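Local coordinates for hypothetical protein ST0148 (Sulfolobus tokodaii, PDB 2PD2), which is of unknown function but, as a member of the DsrE/DsrF-like family, may take part in sulfur-transfer chemistry, at residues V3-K8 and I32-H37; L63-E68 and K86-G91; S39-L44 and N69-Q74; D49-I54 and Q80-I85. One frame throughout, in Å; residues are numbered along the deposited sequence.

How the contacts relate
All four contacts belong to one compact alpha/beta fold with a five-stranded parallel sheet. Contacts 1 and 2 are strand pairs within that sheet, their centres about 9 Å apart, and strands 31-36 and 63-67, which lie side by side, join them directly. Contact 3 sets the turn after strand 31-36 against helix 68-73, about 10 Å from the centre of contact 2, and contact 4 brings the start of helix 51-59 to the loop before strand 86-88. Contact 1 closes first along the chain; the segments of contacts 2, 3 and 4 then alternate, tying residues 39 to 91 together. Contacts 1, 2 and 3 also touch a second subunit of the trimer, whereas contact 4 does not.

Contact 1. Residues V3-K8 and I32-H37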
loop_
_atom_site.group_PDB
_atom_site.type_symbol
_atom_site.label_atom_id
_atom_site.label_comp_id
_atom_site.label_asym_id
_atom_site.label_seq_id
_atom_site.Cartn_x
_atom_site.Cartn_y
_atom_site.Cartn_z
ATOM N N VAL A 3 -0.680 12.949 8.473
ATOM C CA VAL A 3 -0.717 11.849 7.512
ATOM C C VAL A 3 0.562 11.789 6.679
ATOM O O VAL A 3 0.968 12.787 6.087
ATOM C CB VAL A 3 -1.902 12.009 6.526
ATOM C CG1 VAL A 3 -2.002 10.784 5.623
ATOM C CG2 VAL A 3 -3.206 12.222 7.296
ATOM N N VAL A 4 1.209 10.629 6.659
ATOM C CA VAL A 4 2.397 10.466 5.843
ATOM C C VAL A 4 1.929 9.638 4.641
ATOM O O VAL A 4 1.478 8.498 4.780
ATOM C CB VAL A 4 3.552 9.766 6.627
ATOM C CG1 VAL A 4 3.133 8.389 7.099
ATOM C CG2 VAL A 4 4.792 9.690 5.753
ATOM N N VAL A 5 1.994 10.251 3.466
ATOM C CA VAL A 5 1.562 9.624 2.225
ATOM C C VAL A 5 2.721 9.056 1.412
ATOM O O VAL A 5 3.728 9.722 1.197
ATOM C CB VAL A 5 0.831 10.639 1.328
ATOM C CG1 VAL A 5 0.385 9.964 0.027
ATOM C CG2 VAL A 5 -0.363 11.233 2.069
ATOM N N GLN A 6 2.561 7.826 0.941
ATOM C CA GLN A 6 3.594 7.186 0.134
ATOM C C GLN A 6 3.155 7.041 -1.321
ATOM O O GLN A 6 2.013 6.684 -1.593
ATOM C CB GLN A 6 3.908 5.790 0.679
ATOM C CG GLN A 6 4.723 4.915 -0.286
ATOM C CD GLN A 6 4.629 3.441 0.056
ATOM O OE1 GLN A 6 3.559 2.950 0.422
ATOM N NE2 GLN A 6 5.742 2.724 -0.075
ATOM N N ILE A 7 4.064 7.335 -2.245
ATOM C CA ILE A 7 3.801 7.168 -3.674
ATOM C C ILE A 7 5.075 6.537 -4.228
ATOM O O ILE A 7 6.156 7.106 -4.089
ATOM C CB ILE A 7 3.551 8.507 -4.399
ATOM C CG1 ILE A 7 2.401 9.267 -3.737
ATOM C CG2 ILE A 7 3.200 8.236 -5.853
ATOM C CD1 ILE A 7 2.081 10.596 -4.407
ATOM N N LYS A 8 4.955 5.365 -4.847
ATOM C CA LYS A 8 6.133 4.673 -5.366
ATOM C C LYS A 8 6.108 4.342 -6.856
ATOM O O LYS A 8 7.158 4.137 -7.465
ATOM C CB LYS A 8 6.355 3.376 -4.577
ATOM C CG LYS A 8 5.136 2.451 -4.536
ATOM C CD LYS A 8 5.453 1.115 -3.852
ATOM C CE LYS A 8 4.201 0.261 -3.627
ATOM N NZ LYS A 8 3.353 0.734 -2.478
ATOM N N ILE A 32 -0.065 17.143 6.137
ATOM C CA ILE A 32 0.355 16.120 5.195
ATOM C C ILE A 32 1.789 16.186 4.694
ATOM O O ILE A 32 2.285 17.252 4.339
ATOM C CB ILE A 32 -0.576 16.147 3.952
ATOM C CG1 ILE A 32 -2.041 16.050 4.394
ATOM C CG2 ILE A 32 -0.231 15.006 2.997
ATOM C CD1 ILE A 32 -3.014 16.578 3.344
ATOM N N GLU A 33 2.437 15.021 4.659
ATOM C CA GLU A 33 3.791 14.883 4.138
ATOM C C GLU A 33 3.726 13.786 3.082
ATOM O O GLU A 33 3.285 12.672 3.358
ATOM C CB GLU A 33 4.796 14.456 5.212
ATOM C CG GLU A 33 6.183 14.204 4.612
ATOM C CD GLU A 33 7.216 13.746 5.632
ATOM O OE1 GLU A 33 7.141 14.174 6.799
ATOM O OE2 GLU A 33 8.119 12.972 5.256
ATOM N N VAL A 34 4.153 14.101 1.872
ATOM C CA VAL A 34 4.125 13.119 0.804
ATOM C C VAL A 34 5.540 12.684 0.475
ATOM O O VAL A 34 6.387 13.507 0.123
ATOM C CB VAL A 34 3.478 13.686 -0.470
ATOM C CG1 VAL A 34 3.360 12.583 -1.517
ATOM C CG2 VAL A 34 2.105 14.269 -0.145
ATOM N N VAL A 35 5.785 11.386 0.585
ATOM C CA VAL A 35 7.099 10.815 0.301
ATOM C C VAL A 35 7.087 10.032 -1.013
ATOM O O VAL A 35 6.381 9.026 -1.139
ATOM C CB VAL A 35 7.531 9.847 1.425
ATOM C CG1 VAL A 35 8.869 9.185 1.065
ATOM C CG2 VAL A 35 7.628 10.595 2.749
ATOM N N LEU A 36 7.866 10.490 -1.989
ATOM C CA LEU A 36 7.938 9.785 -3.264
ATOM C C LEU A 36 9.248 9.010 -3.383
ATOM O O LEU A 36 10.329 9.567 -3.167
ATOM C CB LEU A 36 7.795 10.759 -4.436
ATOM C CG LEU A 36 6.476 11.547 -4.507
ATOM C CD1 LEU A 36 6.554 12.770 -3.593
ATOM C CD2 LEU A 36 6.220 11.992 -5.931
ATOM N N HIS A 37 9.142 7.718 -3.695
ATOM C CA HIS A 37 10.322 6.888 -3.863
ATOM C C HIS A 37 10.168 5.920 -5.027
ATOM O O HIS A 37 9.138 5.916 -5.718
ATOM C CB HIS A 37 10.696 6.159 -2.558
ATOM C CG HIS A 37 9.692 5.147 -2.094
ATOM N ND1 HIS A 37 9.995 3.809 -1.976
ATOM C CD2 HIS A 37 8.419 5.286 -1.648
ATOM C CE1 HIS A 37 8.954 3.164 -1.480
ATOM N NE2 HIS A 37 7.987 4.038 -1.269
#
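The imidazole of His37 and the side-chain amide of Gln6 lie nearly in one plane, 7° apart. Gln6 NE2 donates to His37 NE2 at 2.9 Å, almost straight at 168°, and Gln6 CG sits at the same edge within the ring plane. Over one face comes Lys8 CB, 4.0 Å from the centroid of the His37 ring, a CH-pi contact displaced toward the rim. His37 CG stands between the backbone N and the carbonyl carbon (chi1 66°), which brings the ring across to the other strand. Gln6 OE1 is hydrogen-bonded to Tyr105 OH, and Ala107 O of the second subunit accepts hydrogen bonds from Gln6 NE2 and Lys8 NZ, linking this polar cluster to the assembly. Putting an alanine at His37 would probably leave one Gln6 NE2 hydrogen without its acceptor and Lys8 CB without the ring face. Behind the cluster five backbone bonds join the strands, among them Val35 N to Val5 O at 2.7 Å. Branched residues suit the face toward helix 13-26: Val5 CG2 meets Ile32 CG2 at 3.9 Å, and Ile7 CD1 meets Val34 CG1 at 3.7 Å. On the opposite face Gln6, Glu33 and Val35 look to helix 91-100. Two parallel neighbours joined through a helix form a beta-alpha-beta unit, here in the middle of the parallel sheet of an alpha/beta fold.

Contact 2. Residues L63-E68 and K86-G91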
loop_
_atom_site.group_PDB
_atom_site.type_symbol
_atom_site.label_atom_id
_atom_site.label_comp_id
_atom_site.label_asym_id
_atom_site.label_seq_id
_atom_site.Cartn_x
_atom_site.Cartn_y
_atom_site.Cartn_z
ATOM N N LEU A 63 3.996 19.100 2.732
ATOM C CA LEU A 63 5.425 18.800 2.653
ATOM C C LEU A 63 5.691 17.735 1.594
ATOM O O LEU A 63 5.204 16.602 1.706
ATOM C CB LEU A 63 5.939 18.310 4.018
ATOM C CG LEU A 63 7.421 17.923 4.121
ATOM C CD1 LEU A 63 8.297 19.121 3.721
ATOM C CD2 LEU A 63 7.738 17.481 5.554
ATOM N N ILE A 64 6.457 18.098 0.568
ATOM C CA ILE A 64 6.785 17.170 -0.517
ATOM C C ILE A 64 8.209 16.668 -0.320
ATOM O O ILE A 64 9.154 17.453 -0.324
ATOM C CB ILE A 64 6.673 17.846 -1.906
ATOM C CG1 ILE A 64 5.264 18.422 -2.102
ATOM C CG2 ILE A 64 6.986 16.832 -2.999
ATOM C CD1 ILE A 64 4.132 17.392 -1.956
ATOM N N VAL A 65 8.355 15.354 -0.165
ATOM C CA VAL A 65 9.658 14.748 0.092
ATOM C C VAL A 65 10.091 13.708 -0.940
ATOM O O VAL A 65 9.317 12.826 -1.313
ATOM C CB VAL A 65 9.657 14.091 1.503
ATOM C CG1 VAL A 65 10.921 13.289 1.722
ATOM C CG2 VAL A 65 9.530 15.167 2.571
ATOM N N GLY A 66 11.340 13.811 -1.385
ATOM C CA GLY A 66 11.866 12.863 -2.354
ATOM C C GLY A 66 12.932 11.967 -1.741
ATOM O O GLY A 66 13.727 12.413 -0.910
ATOM N N CYS A 67 12.951 10.701 -2.151
ATOM C CA CYS A 67 13.918 9.728 -1.643
ATOM C C CYS A 67 15.277 9.826 -2.341
ATOM O O CYS A 67 15.361 9.709 -3.562
ATOM C CB CYS A 67 13.359 8.310 -1.811
ATOM S SG CYS A 67 14.568 6.990 -1.525
ATOM N N GLU A 68 16.335 10.030 -1.558
ATOM C CA GLU A 68 17.697 10.138 -2.095
ATOM C C GLU A 68 18.133 8.848 -2.792
ATOM O O GLU A 68 18.744 8.893 -3.858
ATOM C CB GLU A 68 18.681 10.476 -0.969
ATOM C CG GLU A 68 20.161 10.425 -1.344
ATOM C CD GLU A 68 20.582 11.550 -2.265
ATOM O OE1 GLU A 68 20.287 12.721 -1.952
ATOM O OE2 GLU A 68 21.222 11.264 -3.300
ATOM N N LYS A 86 12.014 18.760 -0.395
ATOM C CA LYS A 86 12.903 18.287 0.664
ATOM C C LYS A 86 13.312 16.878 0.274
ATOM O O LYS A 86 12.582 16.194 -0.439
ATOM C CB LYS A 86 12.205 18.269 2.028
ATOM C CG LYS A 86 12.142 19.628 2.709
ATOM C CD LYS A 86 11.433 20.635 1.822
ATOM C CE LYS A 86 11.154 21.926 2.545
ATOM N NZ LYS A 86 10.473 22.886 1.636
ATOM N N ILE A 87 14.486 16.458 0.729
ATOM C CA ILE A 87 15.008 15.135 0.423
ATOM C C ILE A 87 15.380 14.407 1.710
ATOM O O ILE A 87 15.851 15.026 2.657
ATOM C CB ILE A 87 16.280 15.245 -0.449
ATOM C CG1 ILE A 87 15.930 15.855 -1.807
ATOM C CG2 ILE A 87 16.921 13.882 -0.617
ATOM C CD1 ILE A 87 17.145 16.263 -2.617
ATOM N N VAL A 88 15.152 13.097 1.747
ATOM C CA VAL A 88 15.525 12.299 2.908
ATOM C C VAL A 88 16.454 11.206 2.406
ATOM O O VAL A 88 16.430 10.859 1.223
ATOM C CB VAL A 88 14.298 11.661 3.615
ATOM C CG1 VAL A 88 13.428 12.752 4.203
ATOM C CG2 VAL A 88 13.504 10.793 2.638
ATOM N N THR A 89 17.285 10.677 3.297
ATOM C CA THR A 89 18.234 9.639 2.917
ATOM C C THR A 89 17.528 8.410 2.355
ATOM O O THR A 89 17.991 7.802 1.386
ATOM C CB THR A 89 19.112 9.210 4.126
ATOM O OG1 THR A 89 18.283 8.643 5.146
ATOM C CG2 THR A 89 19.850 10.408 4.705
ATOM N N SER A 90 16.399 8.060 2.963
ATOM C CA SER A 90 15.617 6.904 2.544
ATOM C C SER A 90 14.130 7.220 2.628
ATOM O O SER A 90 13.636 7.655 3.667
ATOM C CB SER A 90 15.947 5.710 3.446
ATOM O OG SER A 90 15.056 4.632 3.240
ATOM N N GLY A 91 13.423 7.012 1.525
ATOM C CA GLY A 91 11.999 7.275 1.506
ATOM C C GLY A 91 11.266 6.329 2.432
ATOM O O GLY A 91 10.377 6.743 3.177
#
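Parallel pairing of Val65 with Lys86, and of Gly66 with Ile87, closes the beta-alpha-beta unit of strand 63-67, helix 68-73 and strand 86-88. Gly66 is held through both its backbone N and its backbone O: Gly66 N gives a bond of 2.8 Å to Lys86 O, and Gly66 O accepts one from Val88 N at 3.1 Å. Lys86 N in turn reaches Ile64 O. The ladder runs on into the helix start, where Glu68 N meets Val88 O at 2.9 Å. Among the side chains, Val65 CG1 packs at 3.6 Å on Val88 CG1, the two valines set crosswise. Leu63 CD1 rests on the aliphatic part of Lys86, 4.0 Å from its CD, while Lys86 NZ turns back to Gly84 O. Cys67 is the N-cap of helix 68-73, its SG capping a backbone N of the first turn. With SG anti to the Cys67 backbone N (chi1 169°), the sulfur also accepts a weak bond of 3.3 Å from Gly91 N, where helix 91-100 begins. Glycine suits that place, since a beta carbon on Gly91 would run into Cys67 CB. Ser90 OG caps the same helix at Gly93 N. Strand 63-67 has strand 31-36 on its other side, strand 86-88 lies outermost within the chain, Ile87 reaches helix 68-73 at Ile71, and Thr89 OG1 bonds Asp26 of the second subunit.

Contact 3. Residues S39-L44 and N69-Q74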
loop_
_atom_site.group_PDB
_atom_site.type_symbol
_atom_site.label_atom_id
_atom_site.label_comp_id
_atom_site.label_asym_id
_atom_site.label_seq_id
_atom_site.Cartn_x
_atom_site.Cartn_y
_atom_site.Cartn_z
ATOM N N SER A 39 10.308 4.553 -8.653
ATOM C CA SER A 39 10.139 5.310 -9.893
ATOM C C SER A 39 9.340 6.598 -9.783
ATOM O O SER A 39 9.470 7.491 -10.623
ATOM C CB SER A 39 9.514 4.425 -10.978
ATOM O OG SER A 39 8.177 4.093 -10.659
ATOM N N ALA A 40 8.518 6.713 -8.748
ATOM C CA ALA A 40 7.702 7.909 -8.589
ATOM C C ALA A 40 8.545 9.177 -8.408
ATOM O O ALA A 40 8.062 10.286 -8.628
ATOM C CB ALA A 40 6.728 7.728 -7.409
ATOM N N ILE A 41 9.808 9.018 -8.022
ATOM C CA ILE A 41 10.677 10.179 -7.823
ATOM C C ILE A 41 10.742 11.046 -9.090
ATOM O O ILE A 41 10.948 12.260 -9.019
ATOM C CB ILE A 41 12.122 9.743 -7.444
ATOM C CG1 ILE A 41 12.945 10.955 -7.007
ATOM C CG2 ILE A 41 12.803 9.079 -8.638
ATOM C CD1 ILE A 41 12.482 11.564 -5.698
ATOM N N LYS A 42 10.553 10.422 -10.248
ATOM C CA LYS A 42 10.619 11.155 -11.505
ATOM C C LYS A 42 9.574 12.258 -11.598
ATOM O O LYS A 42 9.731 13.205 -12.369
ATOM C CB LYS A 42 10.481 10.196 -12.688
ATOM C CG LYS A 42 11.667 9.254 -12.837
ATOM C CD LYS A 42 11.530 8.352 -14.052
ATOM C CE LYS A 42 10.390 7.359 -13.902
ATOM N NZ LYS A 42 10.248 6.521 -15.133
ATOM N N ALA A 43 8.515 12.148 -10.803
ATOM C CA ALA A 43 7.474 13.157 -10.826
ATOM C C ALA A 43 7.961 14.475 -10.239
ATOM O O ALA A 43 7.318 15.506 -10.424
ATOM C CB ALA A 43 6.237 12.669 -10.064
ATOM N N LEU A 44 9.094 14.455 -9.538
ATOM C CA LEU A 44 9.620 15.685 -8.942
ATOM C C LEU A 44 10.616 16.415 -9.846
ATOM O O LEU A 44 11.257 17.375 -9.423
ATOM C CB LEU A 44 10.280 15.392 -7.583
ATOM C CG LEU A 44 9.386 14.717 -6.539
ATOM C CD1 LEU A 44 10.144 14.569 -5.232
ATOM C CD2 LEU A 44 8.125 15.538 -6.331
ATOM N N ASN A 69 17.829 7.700 -2.191
ATOM C CA ASN A 69 18.195 6.426 -2.808
ATOM C C ASN A 69 17.569 6.319 -4.189
ATOM O O ASN A 69 18.203 5.857 -5.140
ATOM C CB ASN A 69 17.726 5.237 -1.962
ATOM C CG ASN A 69 18.562 5.042 -0.717
ATOM O OD1 ASN A 69 19.791 5.165 -0.753
ATOM N ND2 ASN A 69 17.907 4.719 0.390
ATOM N N SER A 70 16.316 6.749 -4.290
ATOM C CA SER A 70 15.584 6.696 -5.551
ATOM C C SER A 70 16.124 7.715 -6.554
ATOM O O SER A 70 16.220 7.428 -7.747
ATOM C CB SER A 70 14.097 6.929 -5.288
ATOM O OG SER A 70 13.590 5.922 -4.427
ATOM N N ILE A 71 16.464 8.909 -6.074
ATOM C CA ILE A 71 17.036 9.926 -6.953
ATOM C C ILE A 71 18.304 9.346 -7.578
ATOM O O ILE A 71 18.522 9.475 -8.780
ATOM C CB ILE A 71 17.405 11.208 -6.171
ATOM C CG1 ILE A 71 16.131 11.952 -5.778
ATOM C CG2 ILE A 71 18.328 12.103 -7.009
ATOM C CD1 ILE A 71 16.381 13.127 -4.856
ATOM N N ARG A 72 19.127 8.691 -6.759
ATOM C CA ARG A 72 20.380 8.098 -7.235
ATOM C C ARG A 72 20.195 6.943 -8.212
ATOM O O ARG A 72 20.880 6.876 -9.231
ATOM C CB ARG A 72 21.228 7.620 -6.052
ATOM C CG ARG A 72 21.747 8.738 -5.159
ATOM C CD ARG A 72 22.571 8.181 -4.001
ATOM N NE ARG A 72 23.105 9.233 -3.137
ATOM C CZ ARG A 72 23.927 9.017 -2.114
ATOM N NH1 ARG A 72 24.315 7.782 -1.821
ATOM N NH2 ARG A 72 24.366 10.033 -1.384
ATOM N N SER A 73 19.278 6.031 -7.906
ATOM C CA SER A 73 19.039 4.891 -8.785
ATOM C C SER A 73 18.393 5.292 -10.118
ATOM O O SER A 73 18.498 4.566 -11.103
ATOM C CB SER A 73 18.174 3.842 -8.074
ATOM O OG SER A 73 16.903 4.366 -7.734
ATOM N N GLN A 74 17.724 6.441 -10.148
ATOM C CA GLN A 74 17.094 6.921 -11.377
ATOM C C GLN A 74 18.042 7.871 -12.112
ATOM O O GLN A 74 17.667 8.503 -13.100
ATOM C CB GLN A 74 15.786 7.651 -11.057
ATOM C CG GLN A 74 14.631 6.747 -10.619
ATOM C CD GLN A 74 14.155 5.840 -11.733
ATOM O OE1 GLN A 74 14.105 6.242 -12.898
ATOM N NE2 GLN A 74 13.788 4.617 -11.382
HETATM O O HOH W 1 12.995 5.143 -15.112
#
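Gln74 OE1 takes a hydrogen bond of 2.7 Å from a water that in turn accepts one from Lys42 NZ. The methylene chain of Lys42 lies against the same oxygen, with Lys42 CD 3.5 Å from Gln74 OE1. The bridge joins two connections at the C-terminal edge of the sheet in this alpha/beta fold: the 3-10 segment that follows strand 31-36, and helix 68-73, which continues strand 63-67. Lysine suits this partly exposed place, its long chain covering the amide while its charge stays at the water; it also makes a cation-pi contact with Phe10. Further in, Ile41 does the packing with both branches. Ile41 CG1, anti to the backbone N (chi1 -170°), comes 3.6 Å from Ile71 CG1, one side chain lying athwart the other. Ile41 CG2 lies 3.6 Å from Gln74 CG, where the two side chains run antiparallel alongside each other. Ser70 brings its CB to Ile41 CB, while its hydroxyl bonds Gln38 N. Exchanging Ile41 for an alanine would probably open a gap between Ile71 and Gln74 and let the Gln74 chain shift from its water bridge. Ile41 CD1 also reaches Gly66 of strand 63-67, where no side chain stands in its way. At the far end of the glutamine amide, Gln74 NE2 lies 4.0 Å from Ser39 CA.

Contact 4. Residues D49-I54 and Q80-I85; sequences DTRSII and QLIPGI
Arg51 leaves the helix start with CG anti to its backbone N (chi1 176°) and stays extended as far as NE, which lays its methylenes alongside Ile82. Ile82 has CG1 anti to its own carbonyl carbon (chi1 -66°), sending CD1 between Arg51 and Ile54. This methyl is the hub of the contact: Ile82 CD1 lies 3.8 Å from Arg51 CG and 3.8 Å from Ile54 CD1, and Ile54 CG2 is hardly farther from it. The arginine and isoleucine chains pass side by side, heading opposite ways, while Ile54 meets Ile82 at a slant. Farther along the arginine, Arg51 NH2 passes 3.9 Å from Pro83 CD, a van der Waals touch. No hydrogen bond joins the two segments. The polar atoms of the guanidinium are bonded in the neighbourhood of its own helix, Arg51 NH1 to Lys46 O and Arg51 NE to Glu55 in a salt bridge, so that arginine can offer carbon to Ile82 and still place its charge at the surface. A second, looser apolar contact, Ile54 CG2 to Ile85 CD1 at 4.4 Å, lies nearer the sheet, where Ile85 also meets Ile64. Residues 82-85 form a type II beta turn, its Ile85 N to Ile82 O bond weak at 3.4 Å. Pro83 and Gly84 are the classic central pair for such a turn, and the positive phi of Gly84 (95°) suits glycine. Isoleucines from a helix start and a tight turn thus meet over one side of the parallel sheet, joining helix 51-59 to the approach of strand 86-88, outermost within the chain, in this DsrE/DsrF-like alpha/beta fold.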
loop_
_atom_site.group_PDB
_atom_site.type_symbol
_atom_site.label_atom_id
_atom_site.label_comp_id
_atom_site.label_asym_id
_atom_site.label_seq_id
_atom_site.Cartn_x
_atom_site.Cartn_y
_atom_site.Cartn_z
ATOM N N ASP A 49 5.434 16.334 -15.912
ATOM C CA ASP A 49 4.090 16.678 -16.357
ATOM C C ASP A 49 3.176 17.037 -15.184
ATOM O O ASP A 49 2.150 17.690 -15.370
ATOM C CB ASP A 49 3.467 15.524 -17.156
ATOM C CG ASP A 49 4.172 15.281 -18.481
ATOM O OD1 ASP A 49 4.603 16.265 -19.117
ATOM O OD2 ASP A 49 4.288 14.109 -18.896
ATOM N N THR A 50 3.537 16.615 -13.976
ATOM C CA THR A 50 2.714 16.928 -12.811
ATOM C C THR A 50 3.284 18.073 -11.970
ATOM O O THR A 50 2.822 18.315 -10.853
ATOM C CB THR A 50 2.533 15.694 -11.887
ATOM O OG1 THR A 50 3.810 15.100 -11.626
ATOM C CG2 THR A 50 1.599 14.667 -12.525
ATOM N N ARG A 51 4.273 18.782 -12.505
ATOM C CA ARG A 51 4.883 19.878 -11.761
ATOM C C ARG A 51 3.883 20.887 -11.195
ATOM O O ARG A 51 3.953 21.241 -10.013
ATOM C CB ARG A 51 5.917 20.616 -12.622
ATOM C CG ARG A 51 6.511 21.834 -11.919
ATOM C CD ARG A 51 7.778 22.354 -12.587
ATOM N NE ARG A 51 8.310 23.520 -11.881
ATOM C CZ ARG A 51 9.478 24.095 -12.156
ATOM N NH1 ARG A 51 10.243 23.611 -13.122
ATOM N NH2 ARG A 51 9.873 25.162 -11.474
ATOM N N SER A 52 2.950 21.346 -12.019
ATOM C CA SER A 52 1.971 22.327 -11.558
ATOM C C SER A 52 1.129 21.804 -10.399
ATOM O O SER A 52 0.752 22.559 -9.503
ATOM C CB SER A 52 1.069 22.765 -12.717
ATOM O OG SER A 52 0.316 21.679 -13.221
ATOM N N ILE A 53 0.835 20.509 -10.407
ATOM C CA ILE A 53 0.048 19.930 -9.329
ATOM C C ILE A 53 0.896 19.883 -8.052
ATOM O O ILE A 53 0.419 20.211 -6.964
ATOM C CB ILE A 53 -0.433 18.514 -9.702
ATOM C CG1 ILE A 53 -1.324 18.591 -10.949
ATOM C CG2 ILE A 53 -1.187 17.898 -8.536
ATOM C CD1 ILE A 53 -1.848 17.249 -11.438
ATOM N N ILE A 54 2.152 19.476 -8.188
ATOM C CA ILE A 54 3.062 19.413 -7.048
ATOM C C ILE A 54 3.234 20.805 -6.432
ATOM O O ILE A 54 3.227 20.967 -5.211
ATOM C CB ILE A 54 4.432 18.872 -7.487
ATOM C CG1 ILE A 54 4.301 17.386 -7.824
ATOM C CG2 ILE A 54 5.476 19.090 -6.390
ATOM C CD1 ILE A 54 5.522 16.809 -8.473
ATOM N N GLN A 80 18.034 19.079 -10.948
ATOM C CA GLN A 80 16.926 18.819 -11.860
ATOM C C GLN A 80 15.553 18.737 -11.205
ATOM O O GLN A 80 14.534 18.675 -11.891
ATOM C CB GLN A 80 17.207 17.517 -12.618
ATOM C CG GLN A 80 18.664 17.365 -13.062
ATOM C CD GLN A 80 18.947 16.034 -13.748
ATOM O OE1 GLN A 80 18.559 14.974 -13.257
ATOM N NE2 GLN A 80 19.636 16.086 -14.881
ATOM N N LEU A 81 15.521 18.744 -9.881
ATOM C CA LEU A 81 14.260 18.642 -9.158
ATOM C C LEU A 81 13.571 19.985 -8.932
ATOM O O LEU A 81 14.206 21.040 -8.969
ATOM C CB LEU A 81 14.499 17.947 -7.816
ATOM C CG LEU A 81 15.176 16.581 -7.964
ATOM C CD1 LEU A 81 15.551 16.042 -6.599
ATOM C CD2 LEU A 81 14.249 15.622 -8.701
ATOM N N ILE A 82 12.261 19.932 -8.714
ATOM C CA ILE A 82 11.475 21.131 -8.457
ATOM C C ILE A 82 12.016 21.836 -7.211
ATOM O O ILE A 82 12.274 21.200 -6.190
ATOM C CB ILE A 82 9.991 20.766 -8.227
ATOM C CG1 ILE A 82 9.393 20.208 -9.525
ATOM C CG2 ILE A 82 9.217 21.990 -7.741
ATOM C CD1 ILE A 82 8.025 19.556 -9.348
ATOM N N PRO A 83 12.207 23.164 -7.283
ATOM C CA PRO A 83 12.723 23.909 -6.129
ATOM C C PRO A 83 11.767 23.856 -4.942
ATOM O O PRO A 83 10.556 23.952 -5.113
ATOM C CB PRO A 83 12.878 25.327 -6.676
ATOM C CG PRO A 83 13.171 25.094 -8.137
ATOM C CD PRO A 83 12.166 24.019 -8.482
ATOM N N GLY A 84 12.310 23.704 -3.739
ATOM C CA GLY A 84 11.457 23.650 -2.565
ATOM C C GLY A 84 11.126 22.232 -2.144
ATOM O O GLY A 84 10.334 22.009 -1.225
ATOM N N ILE A 85 11.729 21.268 -2.828
ATOM C CA ILE A 85 11.525 19.859 -2.525
ATOM C C ILE A 85 12.501 19.448 -1.421
ATOM O O ILE A 85 13.685 19.764 -1.496
ATOM C CB ILE A 85 11.815 18.974 -3.775
ATOM C CG1 ILE A 85 10.692 19.121 -4.806
ATOM C CG2 ILE A 85 12.008 17.527 -3.367
ATOM C CD1 ILE A 85 9.324 18.833 -4.274
#